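Local coordinates for ribosome-inactivating protein 3 (Zea mays, PDB 2PQI) that is a plant ribosome-inactivating protein by name and family, with a single chain of mixed beta-sheet and helices, at residues E10-P15 and M124-M129; Q111-N116 and D148-L153; Y54-T59 and S63-I68. All coordinates share one frame; numbering follows the deposited sequence.

Interaction 1 of 3, residues E10-P15 and M124-M129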
loop_
_atom_site.group_PDB
_atom_site.type_symbol
_atom_site.label_atom_id
_atom_site.label_comp_id
_atom_site.label_asym_id
_atom_site.label_seq_id
_atom_site.Cartn_x
_atom_site.Cartn_y
_atom_site.Cartn_z
ATOM N N GLU A 10 -16.742 1.517 -7.922
ATOM C CA GLU A 10 -17.688 0.808 -8.771
ATOM C C GLU A 10 -17.712 1.263 -10.239
ATOM O O GLU A 10 -17.996 0.465 -11.137
ATOM C CB GLU A 10 -19.090 0.892 -8.152
ATOM C CG GLU A 10 -19.129 0.405 -6.696
ATOM C CD GLU A 10 -20.515 0.020 -6.205
ATOM O OE1 GLU A 10 -21.201 -0.744 -6.922
ATOM O OE2 GLU A 10 -20.910 0.454 -5.096
ATOM N N ASP A 11 -17.385 2.532 -10.479
ATOM C CA ASP A 11 -17.388 3.112 -11.820
ATOM C C ASP A 11 -16.309 2.571 -12.752
ATOM O O ASP A 11 -15.185 3.073 -12.764
ATOM C CB ASP A 11 -17.219 4.621 -11.720
ATOM C CG ASP A 11 -17.642 5.337 -12.979
ATOM O OD1 ASP A 11 -17.472 4.755 -14.075
ATOM O OD2 ASP A 11 -18.132 6.485 -12.871
ATOM N N ALA A 12 -16.665 1.575 -13.560
ATOM C CA ALA A 12 -15.733 0.952 -14.503
ATOM C C ALA A 12 -15.098 1.904 -15.516
ATOM O O ALA A 12 -14.189 1.515 -16.259
ATOM C CB ALA A 12 -16.435 -0.180 -15.243
ATOM N N ASN A 13 -15.571 3.146 -15.558
ATOM C CA ASN A 13 -15.017 4.118 -16.489
ATOM C C ASN A 13 -13.701 4.686 -15.960
ATOM O O ASN A 13 -12.883 5.197 -16.726
ATOM C CB ASN A 13 -16.012 5.259 -16.733
ATOM C CG ASN A 13 -17.318 4.777 -17.354
ATOM O OD1 ASN A 13 -17.321 3.930 -18.249
ATOM N ND2 ASN A 13 -18.429 5.323 -16.885
ATOM N N TYR A 14 -13.496 4.588 -14.649
ATOM C CA TYR A 14 -12.281 5.111 -14.022
ATOM C C TYR A 14 -11.309 3.956 -13.729
ATOM O O TYR A 14 -11.435 3.266 -12.734
ATOM C CB TYR A 14 -12.674 5.862 -12.744
ATOM C CG TYR A 14 -11.630 6.818 -12.206
ATOM C CD1 TYR A 14 -10.390 6.349 -11.756
ATOM C CD2 TYR A 14 -11.898 8.187 -12.099
ATOM C CE1 TYR A 14 -9.447 7.218 -11.207
ATOM C CE2 TYR A 14 -10.961 9.066 -11.551
ATOM C CZ TYR A 14 -9.737 8.574 -11.104
ATOM O OH TYR A 14 -8.812 9.428 -10.542
ATOM N N PRO A 15 -10.311 3.755 -14.596
ATOM C CA PRO A 15 -9.361 2.667 -14.384
ATOM C C PRO A 15 -8.457 2.808 -13.164
ATOM O O PRO A 15 -8.176 3.917 -12.698
ATOM C CB PRO A 15 -8.563 2.628 -15.689
ATOM C CG PRO A 15 -8.841 3.960 -16.389
ATOM C CD PRO A 15 -9.749 4.772 -15.503
ATOM N N MET A 124 -7.744 -9.822 -5.452
ATOM C CA MET A 124 -7.984 -8.397 -5.610
ATOM C C MET A 124 -8.848 -8.056 -6.803
ATOM O O MET A 124 -9.337 -8.947 -7.502
ATOM C CB MET A 124 -6.652 -7.670 -5.724
ATOM C CG MET A 124 -5.701 -7.999 -4.585
ATOM S SD MET A 124 -4.170 -7.125 -4.759
ATOM C CE MET A 124 -3.136 -8.322 -5.662
ATOM N N GLY A 125 -9.021 -6.754 -7.028
ATOM C CA GLY A 125 -9.835 -6.286 -8.130
ATOM C C GLY A 125 -10.975 -5.355 -7.731
ATOM O O GLY A 125 -11.329 -5.212 -6.551
ATOM N N ARG A 126 -11.549 -4.715 -8.742
ATOM C CA ARG A 126 -12.649 -3.783 -8.569
ATOM C C ARG A 126 -13.763 -4.298 -7.645
ATOM O O ARG A 126 -14.267 -3.556 -6.796
ATOM C CB ARG A 126 -13.217 -3.440 -9.945
ATOM C CG ARG A 126 -14.119 -2.232 -9.976
ATOM C CD ARG A 126 -14.563 -1.931 -11.394
ATOM N NE ARG A 126 -13.522 -1.351 -12.250
ATOM C CZ ARG A 126 -13.003 -0.132 -12.095
ATOM N NH1 ARG A 126 -12.067 0.317 -12.933
ATOM N NH2 ARG A 126 -13.401 0.634 -11.086
ATOM N N ALA A 127 -14.152 -5.558 -7.806
ATOM C CA ALA A 127 -15.215 -6.135 -6.977
ATOM C C ALA A 127 -14.733 -6.269 -5.541
ATOM O O ALA A 127 -15.417 -5.865 -4.606
ATOM C CB ALA A 127 -15.639 -7.505 -7.530
ATOM N N GLU A 128 -13.548 -6.847 -5.376
ATOM C CA GLU A 128 -12.948 -7.005 -4.063
ATOM C C GLU A 128 -12.849 -5.635 -3.373
ATOM O O GLU A 128 -13.226 -5.477 -2.203
ATOM C CB GLU A 128 -11.558 -7.599 -4.202
ATOM C CG GLU A 128 -11.523 -9.027 -4.730
ATOM C CD GLU A 128 -12.411 -9.984 -3.943
ATOM O OE1 GLU A 128 -12.535 -9.835 -2.700
ATOM O OE2 GLU A 128 -12.974 -10.899 -4.578
ATOM N N MET A 129 -12.347 -4.645 -4.111
ATOM C CA MET A 129 -12.209 -3.294 -3.581
ATOM C C MET A 129 -13.559 -2.735 -3.160
ATOM O O MET A 129 -13.671 -2.099 -2.108
ATOM C CB MET A 129 -11.566 -2.363 -4.617
ATOM C CG MET A 129 -11.282 -0.947 -4.073
ATOM S SD MET A 129 -10.244 0.042 -5.149
ATOM C CE MET A 129 -8.610 -0.498 -4.672
#
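Arg126, in the first turn of helix 126-137, reaches out to the turn Asp11 to Tyr14 and carries the whole contact from its side. Its CB leaves the helix toward the loop, and CG is anti to the backbone N, beside the carbonyl carbon (chi1 -165°), and continues toward the loop. CD comes no nearer than 4.2 Å to Glu10 O, a loose van der Waals approach. There the chain bends at chi3, and NE passes 3.9 Å from Ala12 CA while its hydrogen serves Asn178 OD1. The flat guanidinium lies with one face against the turn: Ala12 CA sits over its centre, 3.8 Å from CZ. At the edge NH1 gives the one hydrogen bond between the two segments, 3.0 Å to Tyr14 O. That bond is fairly straight at 163°, and it stays near the guanidinium plane, yet it reaches the oxygen from above the carbonyl plane. NH2 is held by Val9 O; Asp11 O, 3.5 Å from NH2, is badly angled for a bond. With NE, NH1 and NH2 each engaged, the group's rotation is fixed; the three acceptors, Asn178 OD1, Tyr14 O and Val9 O, are all neutral oxygens, so the buried guanidinium is gripped here by dipoles and not by a carboxylate. The turn is braced from within, by Tyr14 N bonding Asp11 O at 2.9 Å and by Asn13 N bonding Asp11 OD1. The loop thus combines a type I beta turn with an Asx turn, and an arginine from a helix start pins it between strand 2-8 and helix 16-28.

Interaction 2 of 3, residues Q111-N116 and D148-L153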
loop_
_atom_site.group_PDB
_atom_site.type_symbol
_atom_site.label_atom_id
_atom_site.label_comp_id
_atom_site.label_asym_id
_atom_site.label_seq_id
_atom_site.Cartn_x
_atom_site.Cartn_y
_atom_site.Cartn_z
ATOM N N GLN A 111 2.273 -10.068 8.587
ATOM C CA GLN A 111 2.139 -10.916 9.774
ATOM C C GLN A 111 0.713 -10.897 10.346
ATOM O O GLN A 111 0.004 -11.902 10.323
ATOM C CB GLN A 111 3.145 -10.505 10.837
ATOM N N ASP A 112 0.317 -9.735 10.856
ATOM C CA ASP A 112 -0.929 -9.532 11.580
ATOM C C ASP A 112 -2.200 -9.678 10.757
ATOM O O ASP A 112 -3.268 -9.950 11.301
ATOM C CB ASP A 112 -0.923 -8.137 12.225
ATOM C CG ASP A 112 0.446 -7.748 12.779
ATOM O OD1 ASP A 112 1.009 -8.515 13.580
ATOM O OD2 ASP A 112 0.958 -6.668 12.414
ATOM N N LEU A 113 -2.096 -9.506 9.448
ATOM C CA LEU A 113 -3.278 -9.575 8.611
ATOM C C LEU A 113 -3.580 -10.939 8.025
ATOM O O LEU A 113 -4.748 -11.300 7.862
ATOM C CB LEU A 113 -3.170 -8.551 7.481
ATOM C CG LEU A 113 -3.104 -7.077 7.913
ATOM C CD1 LEU A 113 -2.813 -6.210 6.696
ATOM C CD2 LEU A 113 -4.426 -6.661 8.580
ATOM N N ILE A 114 -2.541 -11.709 7.726
ATOM C CA ILE A 114 -2.764 -13.006 7.118
ATOM C C ILE A 114 -1.860 -14.124 7.635
ATOM O O ILE A 114 -1.831 -15.230 7.087
ATOM C CB ILE A 114 -2.619 -12.872 5.586
ATOM C CG1 ILE A 114 -1.249 -12.273 5.247
ATOM C CG2 ILE A 114 -3.754 -11.991 5.038
ATOM C CD1 ILE A 114 -1.031 -12.037 3.785
ATOM N N GLY A 115 -1.120 -13.835 8.692
ATOM C CA GLY A 115 -0.250 -14.842 9.251
ATOM C C GLY A 115 0.919 -15.150 8.354
ATOM O O GLY A 115 1.566 -14.241 7.832
ATOM N N ASN A 116 1.194 -16.434 8.169
ATOM C CA ASN A 116 2.314 -16.851 7.337
ATOM C C ASN A 116 1.899 -17.151 5.902
ATOM O O ASN A 116 2.682 -17.690 5.125
ATOM C CB ASN A 116 2.984 -18.078 7.957
ATOM C CG ASN A 116 1.982 -19.143 8.362
ATOM O OD1 ASN A 116 1.238 -19.661 7.529
ATOM N ND2 ASN A 116 1.954 -19.470 9.652
ATOM N N ASP A 148 -12.662 -10.820 9.520
ATOM C CA ASP A 148 -12.785 -10.694 8.073
ATOM C C ASP A 148 -12.500 -9.256 7.665
ATOM O O ASP A 148 -12.471 -8.923 6.481
ATOM C CB ASP A 148 -14.187 -11.103 7.616
ATOM C CG ASP A 148 -14.166 -12.254 6.630
ATOM O OD1 ASP A 148 -14.402 -12.012 5.427
ATOM O OD2 ASP A 148 -13.914 -13.400 7.057
ATOM N N THR A 149 -12.291 -8.410 8.667
ATOM C CA THR A 149 -11.906 -7.031 8.447
ATOM C C THR A 149 -10.409 -6.992 8.197
ATOM O O THR A 149 -9.908 -6.052 7.589
ATOM C CB THR A 149 -12.289 -6.115 9.644
ATOM O OG1 THR A 149 -11.106 -5.596 10.250
ATOM C CG2 THR A 149 -13.089 -6.871 10.683
ATOM N N LYS A 150 -9.699 -8.019 8.653
ATOM C CA LYS A 150 -8.265 -8.104 8.415
ATOM C C LYS A 150 -8.142 -8.433 6.931
ATOM O O LYS A 150 -7.276 -7.916 6.215
ATOM C CB LYS A 150 -7.639 -9.245 9.217
ATOM C CG LYS A 150 -7.473 -8.994 10.693
ATOM C CD LYS A 150 -6.757 -10.162 11.349
ATOM C CE LYS A 150 -6.442 -9.864 12.817
ATOM N NZ LYS A 150 -5.551 -10.885 13.472
ATOM N N SER A 151 -9.036 -9.305 6.481
ATOM C CA SER A 151 -9.065 -9.754 5.094
ATOM C C SER A 151 -9.399 -8.611 4.130
ATOM O O SER A 151 -8.848 -8.529 3.033
ATOM C CB SER A 151 -10.079 -10.903 4.948
ATOM O OG SER A 151 -11.037 -10.617 3.943
ATOM N N LYS A 152 -10.307 -7.736 4.538
ATOM C CA LYS A 152 -10.685 -6.599 3.708
ATOM C C LYS A 152 -9.569 -5.559 3.691
ATOM O O LYS A 152 -9.380 -4.848 2.706
ATOM C CB LYS A 152 -11.979 -5.968 4.241
ATOM C CG LYS A 152 -13.212 -6.821 4.019
ATOM C CD LYS A 152 -13.483 -6.921 2.529
ATOM C CE LYS A 152 -14.686 -7.792 2.201
ATOM N NZ LYS A 152 -14.338 -9.234 2.245
ATOM N N LEU A 153 -8.822 -5.490 4.789
ATOM C CA LEU A 153 -7.735 -4.537 4.919
ATOM C C LEU A 153 -6.500 -4.924 4.139
ATOM O O LEU A 153 -5.802 -4.076 3.597
ATOM C CB LEU A 153 -7.389 -4.349 6.397
ATOM C CG LEU A 153 -8.359 -3.420 7.137
ATOM C CD1 LEU A 153 -8.186 -3.576 8.628
ATOM C CD2 LEU A 153 -8.109 -1.975 6.704
#
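Two helices meet here at their ends: the short, weakly bonded helix 110-114 lies against the first turns of helix 149-165, closest at Leu113 and Lys150, whose CA atoms are 5.2 Å apart. Leu113 supplies the apolar part. Its CD2 methyl settles on the backbone of the longer helix, 3.9 Å from Lys150 O, and also reaches Leu153 CB at 4.3 Å. The torsion at chi1 (-63°) places Leu113 CG opposite its own carbonyl carbon, and from there the CD2 branch comes nearer to helix 149-165 than the CB direction alone would suggest. Lys150 runs the other way. Its CB packs 3.8 Å from Leu113 O, and the chain beyond CG is fully extended, passing alongside the end of the short helix with CD 3.5 Å from Asp112 O. The ammonium NZ then makes a weak hydrogen bond of 3.3 Å to that same Asp112 O. The Asp112 carboxylate turns elsewhere: OD2 accepts from Arg109 N, and OD1 stays 7.0 Å from NZ, too far for a salt bridge. Phe106 and Phe88 pack on Leu113, and Phe106 also touches the Lys150 side chain. With its polar bond so long and weak, the ammonium probably adds little, and the fit rests mainly on van der Waals packing by the aliphatic chain of Lys150 and by Leu113 CD2.

Interaction 3 of 3, residues Y54-T59 and S63-I68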
loop_
_atom_site.group_PDB
_atom_site.type_symbol
_atom_site.label_atom_id
_atom_site.label_comp_id
_atom_site.label_asym_id
_atom_site.label_seq_id
_atom_site.Cartn_x
_atom_site.Cartn_y
_atom_site.Cartn_z
ATOM N N TYR A 54 -4.084 11.067 2.129
ATOM C CA TYR A 54 -5.455 10.717 2.522
ATOM C C TYR A 54 -6.194 10.371 1.259
ATOM O O TYR A 54 -6.610 11.266 0.520
ATOM C CB TYR A 54 -6.175 11.859 3.233
ATOM C CG TYR A 54 -5.648 12.078 4.616
ATOM C CD1 TYR A 54 -4.695 13.071 4.865
ATOM C CD2 TYR A 54 -6.022 11.239 5.664
ATOM C CE1 TYR A 54 -4.121 13.219 6.118
ATOM C CE2 TYR A 54 -5.451 11.379 6.934
ATOM C CZ TYR A 54 -4.499 12.372 7.148
ATOM O OH TYR A 54 -3.898 12.510 8.373
ATOM N N THR A 55 -6.342 9.068 1.012
ATOM C CA THR A 55 -6.999 8.590 -0.198
ATOM C C THR A 55 -8.394 8.053 0.016
ATOM O O THR A 55 -8.581 7.036 0.691
ATOM C CB THR A 55 -6.188 7.490 -0.861
ATOM O OG1 THR A 55 -6.135 6.358 0.012
ATOM C CG2 THR A 55 -4.777 7.963 -1.126
ATOM N N GLU A 56 -9.375 8.733 -0.570
ATOM C CA GLU A 56 -10.751 8.299 -0.435
ATOM C C GLU A 56 -11.186 7.337 -1.537
ATOM O O GLU A 56 -10.995 7.586 -2.725
ATOM C CB GLU A 56 -11.703 9.488 -0.401
ATOM C CG GLU A 56 -13.120 9.062 -0.111
ATOM C CD GLU A 56 -14.064 10.227 0.063
ATOM O OE1 GLU A 56 -13.894 10.998 1.035
ATOM O OE2 GLU A 56 -14.980 10.363 -0.777
ATOM N N LEU A 57 -11.751 6.217 -1.109
ATOM C CA LEU A 57 -12.246 5.196 -2.007
ATOM C C LEU A 57 -13.758 5.207 -1.793
ATOM O O LEU A 57 -14.245 4.981 -0.674
ATOM C CB LEU A 57 -11.655 3.835 -1.630
ATOM C CG LEU A 57 -10.122 3.732 -1.575
ATOM C CD1 LEU A 57 -9.719 2.361 -1.013
ATOM C CD2 LEU A 57 -9.511 3.947 -2.976
ATOM N N LYS A 58 -14.506 5.506 -2.850
ATOM C CA LYS A 58 -15.954 5.544 -2.698
ATOM C C LYS A 58 -16.684 4.690 -3.705
ATOM O O LYS A 58 -16.389 4.714 -4.892
ATOM C CB LYS A 58 -16.465 6.983 -2.763
ATOM C CG LYS A 58 -16.712 7.507 -4.138
ATOM C CD LYS A 58 -17.592 8.743 -4.060
ATOM C CE LYS A 58 -18.906 8.437 -3.353
ATOM N NZ LYS A 58 -19.787 9.626 -3.327
ATOM N N THR A 59 -17.630 3.909 -3.208
ATOM C CA THR A 59 -18.420 3.032 -4.050
ATOM C C THR A 59 -19.672 3.789 -4.451
ATOM O O THR A 59 -19.674 5.016 -4.477
ATOM C CB THR A 59 -18.815 1.762 -3.290
ATOM O OG1 THR A 59 -19.436 2.125 -2.047
ATOM C CG2 THR A 59 -17.590 0.905 -3.025
ATOM N N SER A 63 -18.270 4.850 1.443
ATOM C CA SER A 63 -16.865 5.175 1.197
ATOM C C SER A 63 -16.051 5.200 2.476
ATOM O O SER A 63 -16.593 5.204 3.585
ATOM C CB SER A 63 -16.732 6.541 0.513
ATOM O OG SER A 63 -17.222 7.575 1.351
ATOM N N ILE A 64 -14.737 5.203 2.311
ATOM C CA ILE A 64 -13.817 5.273 3.437
ATOM C C ILE A 64 -12.625 6.087 2.985
ATOM O O ILE A 64 -12.386 6.243 1.778
ATOM C CB ILE A 64 -13.303 3.879 3.891
ATOM C CG1 ILE A 64 -12.497 3.215 2.781
ATOM C CG2 ILE A 64 -14.459 2.999 4.297
ATOM C CD1 ILE A 64 -11.984 1.846 3.169
ATOM N N THR A 65 -11.888 6.630 3.947
ATOM C CA THR A 65 -10.701 7.399 3.619
ATOM C C THR A 65 -9.500 6.707 4.252
ATOM O O THR A 65 -9.488 6.419 5.446
ATOM C CB THR A 65 -10.788 8.856 4.123
ATOM O OG1 THR A 65 -11.859 9.531 3.453
ATOM C CG2 THR A 65 -9.483 9.590 3.837
ATOM N N LEU A 66 -8.511 6.413 3.425
ATOM C CA LEU A 66 -7.307 5.758 3.887
ATOM C C LEU A 66 -6.316 6.804 4.375
ATOM O O LEU A 66 -6.154 7.864 3.758
ATOM C CB LEU A 66 -6.663 4.952 2.756
ATOM C CG LEU A 66 -7.478 3.833 2.107
ATOM C CD1 LEU A 66 -6.623 3.162 1.039
ATOM C CD2 LEU A 66 -7.938 2.821 3.153
ATOM N N ALA A 67 -5.663 6.502 5.493
ATOM C CA ALA A 67 -4.670 7.392 6.080
ATOM C C ALA A 67 -3.269 6.806 5.949
ATOM O O ALA A 67 -2.791 6.099 6.837
ATOM C CB ALA A 67 -4.999 7.665 7.540
ATOM N N ILE A 68 -2.618 7.107 4.832
ATOM C CA ILE A 68 -1.352 6.482 4.470
ATOM C C ILE A 68 -0.202 7.433 4.792
ATOM O O ILE A 68 -0.228 8.612 4.422
ATOM C CB ILE A 68 -1.353 6.126 2.946
ATOM C CG1 ILE A 68 -2.466 5.111 2.657
ATOM C CG2 ILE A 68 -0.012 5.557 2.499
ATOM C CD1 ILE A 68 -2.805 4.978 1.187
#
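Thr55 holds OG1 between its backbone N and carbonyl carbon (chi1 64°), and this sets OG1 against the Leu66 side chain, 3.1 Å from Leu66 CB, a close van der Waals contact. Leu57 turns CG anti to its carbonyl carbon (chi1 -56°), and its CD1 meets Leu66 CD1 at 3.8 Å, the two side chains crossing at a slant. Thr55, Leu57, Ile64 and Leu66 share one face of an antiparallel beta hairpin. Two hydrogen-bonded pairs join its strands: Thr55 with Leu66, where Leu66 N reaches Thr55 O at 2.8 Å, and Leu57 with Ile64, bonded at 3.0 Å from Leu57 N to Ile64 O. On the other face Tyr54 CE2 touches Ala67 CB at 3.8 Å, and Thr65 CG2 lies at the edge of the Tyr54 ring. The extended Glu56 chain passes across Thr65, with CG 3.8 Å from Thr65 OG1. Strand 2-8 flanks 52-58 on its outer side and runs parallel to it, while strand 74-79 continues the sheet beyond 63-69. The face of Leu57 and Leu66 is covered by helices: Val133 of helix 126-137 packs on Leu57, Leu156 of helix 149-165 on Leu57 and Ile64, and Val160 on Leu66 and Ile68.

Interaction 3 is the buried contact, a sheet hairpin built on regular backbone bonds and apolar side chains; interaction 1 lies at the surface and rests on one arginine, and interaction 2 is partly buried and mixes leucine packing with a weak lysine bond. Helix 126-137 links 1 and 3: it carries Arg126 at its start and later packs on the hairpin. Helix 149-165 likewise joins 2 and 3, its first turns meeting helix 110-114 and its later residues covering the sheet. Interactions 1 and 3 touch by packing, Glu10 OE2 lying 3.1 Å from Thr59 CB while hydrogen-bonded to Arg60 N, whereas the centres of interactions 1 and 2 stand about 21 Å apart.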